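Local coordinates for fructokinase (Xylella fastidiosa Temecula1, PDB 3LJS), which probably phosphorylates fructose at the expense of ATP, as a member of the PfkB family of carbohydrate kinases, at residues L8-A13 against E120-A125; A52-G57 against D124-D129. All blocks are in the same frame, centred on the assembly; numbering follows the deposited sequence.

Contact 1: residues L8-A13 against E120-A125; sequences LCFGEA and EHFQDA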
ATOM      1  N   LEU B   8       3.643  -6.158  27.919  1.00 19.50           N
ATOM      2  CA  LEU B   8       2.780  -5.382  27.057  1.00 21.16           C
ATOM      3  C   LEU B   8       3.612  -4.713  25.968  1.00 20.63           C
ATOM      4  O   LEU B   8       4.455  -3.867  26.250  1.00 21.71           O
ATOM      5  CB  LEU B   8       2.036  -4.376  27.940  1.00 24.69           C
ATOM      6  CG  LEU B   8       1.315  -3.133  27.449  1.00 31.13           C
ATOM      7  CD1 LEU B   8       0.887  -3.283  26.020  1.00 29.90           C
ATOM      8  CD2 LEU B   8       0.132  -2.873  28.385  1.00 30.95           C
ATOM      9  N   CYS B   9       3.395  -5.135  24.726  1.00 19.24           N
ATOM     10  CA  CYS B   9       4.122  -4.581  23.584  1.00 19.03           C
ATOM     11  C   CYS B   9       3.204  -3.607  22.871  1.00 18.82           C
ATOM     12  O   CYS B   9       2.141  -3.987  22.388  1.00 19.51           O
ATOM     13  CB  CYS B   9       4.542  -5.698  22.630  1.00 18.61           C
ATOM     14  SG  CYS B   9       5.757  -6.833  23.343  1.00 19.25           S
ATOM     15  N   PHE B  10       3.622  -2.350  22.794  1.00 18.36           N
ATOM     16  CA  PHE B  10       2.789  -1.330  22.179  1.00 18.79           C
ATOM     17  C   PHE B  10       3.328  -0.699  20.903  1.00 18.39           C
ATOM     18  O   PHE B  10       4.522  -0.453  20.773  1.00 18.56           O
ATOM     19  CB  PHE B  10       2.527  -0.212  23.194  1.00 19.36           C
ATOM     20  CG  PHE B  10       1.807   0.968  22.610  1.00 20.63           C
ATOM     21  CD1 PHE B  10       0.426   0.946  22.453  1.00 20.45           C
ATOM     22  CD2 PHE B  10       2.516   2.082  22.165  1.00 20.18           C
ATOM     23  CE1 PHE B  10      -0.240   2.019  21.857  1.00 20.45           C
ATOM     24  CE2 PHE B  10       1.859   3.157  21.569  1.00 18.65           C
ATOM     25  CZ  PHE B  10       0.482   3.123  21.414  1.00 19.49           C
ATOM     26  N   GLY B  11       2.432  -0.413  19.967  1.00 20.79           N
ATOM     27  CA  GLY B  11       2.873   0.239  18.754  1.00 20.37           C
ATOM     28  C   GLY B  11       2.289  -0.246  17.450  1.00 20.23           C
ATOM     29  O   GLY B  11       1.088  -0.476  17.319  1.00 20.02           O
ATOM     30  N   GLU B  12       3.165  -0.416  16.470  1.00 20.46           N
ATOM     31  CA  GLU B  12       2.716  -0.836  15.168  1.00 22.22           C
ATOM     32  C   GLU B  12       2.947  -2.295  14.835  1.00 21.77           C
ATOM     33  O   GLU B  12       3.962  -2.894  15.200  1.00 20.97           O
ATOM     34  CB  GLU B  12       3.362   0.036  14.082  1.00 27.92           C
ATOM     35  CG  GLU B  12       4.770  -0.381  13.652  1.00 34.38           C
ATOM     36  CD  GLU B  12       5.846  -0.096  14.698  1.00 39.70           C
ATOM     37  OE1 GLU B  12       5.512   0.385  15.806  1.00 42.16           O
ATOM     38  OE2 GLU B  12       7.039  -0.357  14.405  1.00 40.90           O
ATOM     39  N   ALA B  13       1.956  -2.846  14.151  1.00 20.42           N
ATOM     40  CA  ALA B  13       1.968  -4.198  13.635  1.00 20.23           C
ATOM     41  C   ALA B  13       1.618  -3.863  12.185  1.00 20.75           C
ATOM     42  O   ALA B  13       0.670  -3.116  11.932  1.00 22.36           O
ATOM     43  CB  ALA B  13       0.866  -5.040  14.276  1.00 17.03           C
ATOM     44  N   GLU B 120      -7.494   6.985  24.740  1.00 25.27           N
ATOM     45  CA  GLU B 120      -8.784   6.399  25.102  1.00 28.10           C
ATOM     46  C   GLU B 120      -8.846   4.903  24.780  1.00 27.37           C
ATOM     47  O   GLU B 120      -9.698   4.185  25.308  1.00 26.53           O
ATOM     48  CB  GLU B 120      -9.906   7.117  24.348  1.00 33.00           C
ATOM     49  CG  GLU B 120      -9.878   6.851  22.847  1.00 38.80           C
ATOM     50  CD  GLU B 120     -10.663   7.871  22.044  1.00 43.41           C
ATOM     51  OE1 GLU B 120     -10.306   9.066  22.094  1.00 46.63           O
ATOM     52  OE2 GLU B 120     -11.628   7.475  21.356  1.00 45.68           O
ATOM     53  N   HIS B 121      -7.950   4.429  23.915  1.00 26.56           N
ATOM     54  CA  HIS B 121      -7.949   3.016  23.530  1.00 25.15           C
ATOM     55  C   HIS B 121      -7.227   2.097  24.511  1.00 23.87           C
ATOM     56  O   HIS B 121      -7.337   0.873  24.414  1.00 22.34           O
ATOM     57  CB  HIS B 121      -7.356   2.843  22.125  1.00 25.35           C
ATOM     58  CG  HIS B 121      -8.134   3.543  21.053  1.00 25.62           C
ATOM     59  ND1 HIS B 121      -9.463   3.273  20.799  1.00 26.89           N
ATOM     60  CD2 HIS B 121      -7.781   4.529  20.194  1.00 23.53           C
ATOM     61  CE1 HIS B 121      -9.896   4.068  19.835  1.00 23.83           C
ATOM     62  NE2 HIS B 121      -8.895   4.839  19.451  1.00 25.55           N
ATOM     63  N   PHE B 122      -6.483   2.678  25.450  1.00 24.07           N
ATOM     64  CA  PHE B 122      -5.781   1.877  26.454  1.00 24.28           C
ATOM     65  C   PHE B 122      -6.816   1.292  27.404  1.00 26.68           C
ATOM     66  O   PHE B 122      -7.869   1.889  27.621  1.00 26.98           O
ATOM     67  CB  PHE B 122      -4.808   2.732  27.270  1.00 24.82           C
ATOM     68  CG  PHE B 122      -3.509   3.013  26.579  1.00 23.27           C
ATOM     69  CD1 PHE B 122      -2.740   1.975  26.069  1.00 21.69           C
ATOM     70  CD2 PHE B 122      -3.030   4.313  26.482  1.00 23.78           C
ATOM     71  CE1 PHE B 122      -1.508   2.226  25.477  1.00 22.22           C
ATOM     72  CE2 PHE B 122      -1.798   4.575  25.893  1.00 22.82           C
ATOM     73  CZ  PHE B 122      -1.038   3.526  25.390  1.00 21.81           C
ATOM     74  N   GLN B 123      -6.511   0.129  27.968  1.00 27.53           N
ATOM     75  CA  GLN B 123      -7.411  -0.531  28.906  1.00 29.98           C
ATOM     76  C   GLN B 123      -6.709  -0.708  30.251  1.00 31.23           C
ATOM     77  O   GLN B 123      -5.582  -1.206  30.316  1.00 30.17           O
ATOM     78  CB  GLN B 123      -7.825  -1.887  28.352  1.00 31.30           C
ATOM     79  CG  GLN B 123      -8.681  -1.798  27.112  1.00 35.81           C
ATOM     80  CD  GLN B 123      -8.759  -3.116  26.383  1.00 40.07           C
ATOM     81  OE1 GLN B 123      -8.931  -4.167  27.000  1.00 43.55           O
ATOM     82  NE2 GLN B 123      -8.638  -3.070  25.062  1.00 43.50           N
ATOM     83  N   ASP B 124      -7.374  -0.302  31.325  1.00 32.13           N
ATOM     84  CA  ASP B 124      -6.787  -0.405  32.652  1.00 34.13           C
ATOM     85  C   ASP B 124      -6.328  -1.817  33.007  1.00 32.52           C
ATOM     86  O   ASP B 124      -5.320  -1.984  33.685  1.00 32.89           O
ATOM     87  CB  ASP B 124      -7.769   0.120  33.704  1.00 38.85           C
ATOM     88  CG  ASP B 124      -7.952   1.630  33.623  1.00 44.41           C
ATOM     89  OD1 ASP B 124      -7.360   2.250  32.713  1.00 46.43           O
ATOM     90  OD2 ASP B 124      -8.682   2.199  34.465  1.00 47.45           O
ATOM     91  N   ALA B 125      -7.052  -2.827  32.537  1.00 31.98           N
ATOM     92  CA  ALA B 125      -6.691  -4.215  32.820  1.00 31.73           C
ATOM     93  C   ALA B 125      -5.311  -4.577  32.253  1.00 30.73           C
ATOM     94  O   ALA B 125      -4.599  -5.407  32.823  1.00 29.75           O
ATOM     95  CB  ALA B 125      -7.752  -5.156  32.260  1.00 31.83           C
TER
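Phe10 and Phe122 form a small, purely apolar contact in the buried interior, where the last part of strand 6-10 meets the loop that leads into helix 124-129. Two aromatic rings carry it, and no hydrogen bond crosses between the segments. On the Phe122 ring, CE1 and CZ do the touching, with CE1 of Phe122 3.8 Å from CD1 of Phe10 and CZ of Phe122 3.9 Å from CE1 of Phe10. CZ lies over one face of the Phe10 ring, offset toward the rim. The ring planes are inclined at 45° and the centroids lie 5.4 Å apart, so the pair is oblique, neither a stack nor edge-to-face.

The backbones stay well separated: even the closest CA atoms, those of Phe10 and Phe122, are 10.1 Å apart, a gap that two long aromatic side chains can bridge. Phe10 leaves its strand toward the loop, its CG anti to the backbone N (chi1 173°), which sets the ring beside its own carbonyl carbon, leaning toward the C-terminal end of the strand. The first bond of Phe122 is directed to one side of the strand, and with CG anti to the carbonyl carbon (chi1 -80°) the ring extends across the gap until CE1 and CZ reach Phe10, the two side chains crossing at about a right angle. Phenylalanine suits both places, since a flat, wholly apolar ring can fill a buried layer without leaving a polar group to be satisfied.

Further aromatic rings extend the cluster: Phe117 meets both Phe10 and Phe122 edge-to-face, and Phe127 does the same to Phe122. Strand 6-10 itself runs between its parallel neighbours 53-60 and 130-136 in the large sheet; Val56 of the former touches Phe10, while Val148 of helix 143-158 packs against both rings.

Contact 2: residues A52-G57 against D124-D129; sequences AVQFVG and DASFSD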
ATOM      1  N   ALA B  52       3.727 -14.647  29.150  1.00 19.29           N
ATOM      2  CA  ALA B  52       2.422 -13.997  29.047  1.00 21.46           C
ATOM      3  C   ALA B  52       2.679 -12.671  28.340  1.00 20.53           C
ATOM      4  O   ALA B  52       3.428 -11.835  28.841  1.00 20.99           O
ATOM      5  CB  ALA B  52       1.838 -13.753  30.444  1.00 19.87           C
ATOM      6  N   VAL B  53       2.068 -12.475  27.179  1.00 20.48           N
ATOM      7  CA  VAL B  53       2.297 -11.250  26.430  1.00 19.08           C
ATOM      8  C   VAL B  53       1.056 -10.781  25.691  1.00 20.57           C
ATOM      9  O   VAL B  53       0.252 -11.580  25.205  1.00 19.83           O
ATOM     10  CB  VAL B  53       3.454 -11.432  25.414  1.00 18.90           C
ATOM     11  CG1 VAL B  53       3.110 -12.538  24.422  1.00 18.16           C
ATOM     12  CG2 VAL B  53       3.720 -10.125  24.678  1.00 19.93           C
ATOM     13  N   GLN B  54       0.911  -9.467  25.619  1.00 19.34           N
ATOM     14  CA  GLN B  54      -0.217  -8.855  24.952  1.00 20.90           C
ATOM     15  C   GLN B  54       0.308  -7.799  23.987  1.00 19.94           C
ATOM     16  O   GLN B  54       1.309  -7.135  24.269  1.00 19.39           O
ATOM     17  CB  GLN B  54      -1.124  -8.216  26.011  1.00 25.04           C
ATOM     18  CG  GLN B  54      -2.273  -7.393  25.485  1.00 34.30           C
ATOM     19  CD  GLN B  54      -3.115  -6.799  26.606  1.00 34.87           C
ATOM     20  OE1 GLN B  54      -2.681  -6.739  27.756  1.00 36.78           O
ATOM     21  NE2 GLN B  54      -4.315  -6.346  26.270  1.00 38.23           N
ATOM     22  N   PHE B  55      -0.330  -7.676  22.827  1.00 20.12           N
ATOM     23  CA  PHE B  55       0.063  -6.641  21.880  1.00 18.89           C
ATOM     24  C   PHE B  55      -1.027  -5.587  21.937  1.00 20.31           C
ATOM     25  O   PHE B  55      -2.208  -5.898  21.763  1.00 20.45           O
ATOM     26  CB  PHE B  55       0.162  -7.162  20.449  1.00 18.79           C
ATOM     27  CG  PHE B  55       0.471  -6.079  19.445  1.00 19.65           C
ATOM     28  CD1 PHE B  55       1.773  -5.609  19.280  1.00 20.42           C
ATOM     29  CD2 PHE B  55      -0.551  -5.482  18.716  1.00 19.80           C
ATOM     30  CE1 PHE B  55       2.053  -4.555  18.403  1.00 20.52           C
ATOM     31  CE2 PHE B  55      -0.284  -4.425  17.836  1.00 21.69           C
ATOM     32  CZ  PHE B  55       1.023  -3.962  17.682  1.00 20.97           C
ATOM     33  N   VAL B  56      -0.630  -4.345  22.189  1.00 19.98           N
ATOM     34  CA  VAL B  56      -1.572  -3.237  22.270  1.00 18.82           C
ATOM     35  C   VAL B  56      -1.309  -2.275  21.117  1.00 18.88           C
ATOM     36  O   VAL B  56      -0.206  -1.750  20.959  1.00 18.41           O
ATOM     37  CB  VAL B  56      -1.440  -2.494  23.619  1.00 20.58           C
ATOM     38  CG1 VAL B  56      -2.329  -1.247  23.633  1.00 18.67           C
ATOM     39  CG2 VAL B  56      -1.848  -3.433  24.754  1.00 21.52           C
ATOM     40  N   GLY B  57      -2.331  -2.067  20.299  1.00 19.81           N
ATOM     41  CA  GLY B  57      -2.196  -1.190  19.158  1.00 19.50           C
ATOM     42  C   GLY B  57      -3.437  -1.273  18.297  1.00 21.82           C
ATOM     43  O   GLY B  57      -4.374  -2.020  18.605  1.00 20.26           O
ATOM     44  N   ASP B 124      -7.374  -0.302  31.325  1.00 32.13           N
ATOM     45  CA  ASP B 124      -6.787  -0.405  32.652  1.00 34.13           C
ATOM     46  C   ASP B 124      -6.328  -1.817  33.007  1.00 32.52           C
ATOM     47  O   ASP B 124      -5.320  -1.984  33.685  1.00 32.89           O
ATOM     48  CB  ASP B 124      -7.769   0.120  33.704  1.00 38.85           C
ATOM     49  CG  ASP B 124      -7.952   1.630  33.623  1.00 44.41           C
ATOM     50  OD1 ASP B 124      -7.360   2.250  32.713  1.00 46.43           O
ATOM     51  OD2 ASP B 124      -8.682   2.199  34.465  1.00 47.45           O
ATOM     52  N   ALA B 125      -7.052  -2.827  32.537  1.00 31.98           N
ATOM     53  CA  ALA B 125      -6.691  -4.215  32.820  1.00 31.73           C
ATOM     54  C   ALA B 125      -5.311  -4.577  32.253  1.00 30.73           C
ATOM     55  O   ALA B 125      -4.599  -5.407  32.823  1.00 29.75           O
ATOM     56  CB  ALA B 125      -7.752  -5.156  32.260  1.00 31.83           C
ATOM     57  N   SER B 126      -4.945  -3.961  31.130  1.00 28.74           N
ATOM     58  CA  SER B 126      -3.647  -4.205  30.494  1.00 27.02           C
ATOM     59  C   SER B 126      -2.509  -3.778  31.415  1.00 25.64           C
ATOM     60  O   SER B 126      -1.555  -4.526  31.632  1.00 24.92           O
ATOM     61  CB  SER B 126      -3.531  -3.418  29.182  1.00 26.85           C
ATOM     62  OG  SER B 126      -4.470  -3.867  28.224  1.00 30.06           O
ATOM     63  N   PHE B 127      -2.610  -2.564  31.943  1.00 24.20           N
ATOM     64  CA  PHE B 127      -1.590  -2.025  32.834  1.00 25.67           C
ATOM     65  C   PHE B 127      -1.598  -2.681  34.215  1.00 27.28           C
ATOM     66  O   PHE B 127      -0.553  -2.810  34.848  1.00 26.51           O
ATOM     67  CB  PHE B 127      -1.762  -0.507  32.956  1.00 25.03           C
ATOM     68  CG  PHE B 127      -1.451   0.236  31.684  1.00 26.27           C
ATOM     69  CD1 PHE B 127      -0.133   0.533  31.342  1.00 24.61           C
ATOM     70  CD2 PHE B 127      -2.470   0.596  30.803  1.00 27.03           C
ATOM     71  CE1 PHE B 127       0.173   1.176  30.137  1.00 23.79           C
ATOM     72  CE2 PHE B 127      -2.174   1.240  29.591  1.00 27.32           C
ATOM     73  CZ  PHE B 127      -0.848   1.529  29.260  1.00 24.80           C
ATOM     74  N   SER B 128      -2.769  -3.105  34.680  1.00 28.31           N
ATOM     75  CA  SER B 128      -2.850  -3.759  35.984  1.00 31.68           C
ATOM     76  C   SER B 128      -2.021  -5.037  35.999  1.00 30.66           C
ATOM     77  O   SER B 128      -1.255  -5.274  36.931  1.00 31.70           O
ATOM     78  CB  SER B 128      -4.301  -4.104  36.334  1.00 31.76           C
ATOM     79  OG  SER B 128      -5.059  -2.931  36.553  1.00 38.67           O
ATOM     80  N   ASP B 129      -2.172  -5.850  34.958  1.00 30.57           N
ATOM     81  CA  ASP B 129      -1.454  -7.119  34.857  1.00 31.53           C
ATOM     82  C   ASP B 129      -0.062  -7.019  34.234  1.00 28.62           C
ATOM     83  O   ASP B 129       0.668  -8.006  34.201  1.00 27.56           O
ATOM     84  CB  ASP B 129      -2.270  -8.131  34.041  1.00 36.91           C
ATOM     85  CG  ASP B 129      -3.697  -8.281  34.547  1.00 42.77           C
ATOM     86  OD1 ASP B 129      -3.890  -8.403  35.778  1.00 45.48           O
ATOM     87  OD2 ASP B 129      -4.625  -8.287  33.708  1.00 45.85           O
TER
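Ser126 OG receives a weak hydrogen bond from Gln54 NE2, 3.2 Å away, and this is the one bond that ties strand 53-56 to helix 124-129 here. The N-H points well off the line to the oxygen, at an angle of 126°. The other end of the same amide is also near the hydroxyl, Gln54 OE1 lying 3.4 Å from Ser126 OG, so the serine oxygen sits beside the whole amide group.

Gln54 reaches the helix by full extension: CG is anti to the backbone N (chi1 173°) and the next torsion is also trans, carrying the amide straight out from the strand. A long, flexible side chain with a polar end suits this place, for the nearest CA atoms, those of Gln54 and Ser126, are still 8.0 Å apart. Serine suits the helix side of the contact because it is short: its CB bond points toward the strand, and its hydroxyl supplies a compact polar partner for a buried amide. Val56, two residues further along the same side of the strand, brings a methyl, CG2, to 4.4 Å from Ser126 OG, a loose van der Waals contact.

Within the helix, Asp124 O is gripped twice, by Ser128 N and by Ser128 OG, each at 3.0 Å; the hydroxyl approaches from above the carbonyl plane. Ser126 also touches Leu8 of the adjoining strand 6-10, so the short helix lies against two neighbouring strands. A short helix packed on neighbouring parallel strands of a mostly parallel sheet is in keeping with the large alpha/beta domain of the ribokinase-like PfkB sugar kinases.

Contacts 1 and 2 are both buried and lie side by side, their centres about 7 Å apart, and both place the 120-129 region against the large sheet. They use adjacent parallel strands, 6-10 and 53-60, which are probably joined by backbone hydrogen bonds from Cys9 to Gln54 and Val56. Their chemistry differs: contact 1 is aromatic and belongs to a phenylalanine cluster drawn from strand, loop and helix, whereas contact 2 is chiefly polar, a weak amide-to-hydroxyl bond reaching the helix itself. Val56 bridges the two, touching Phe10 as well as lying near Ser126. Both stand away from the known ATP-binding residues.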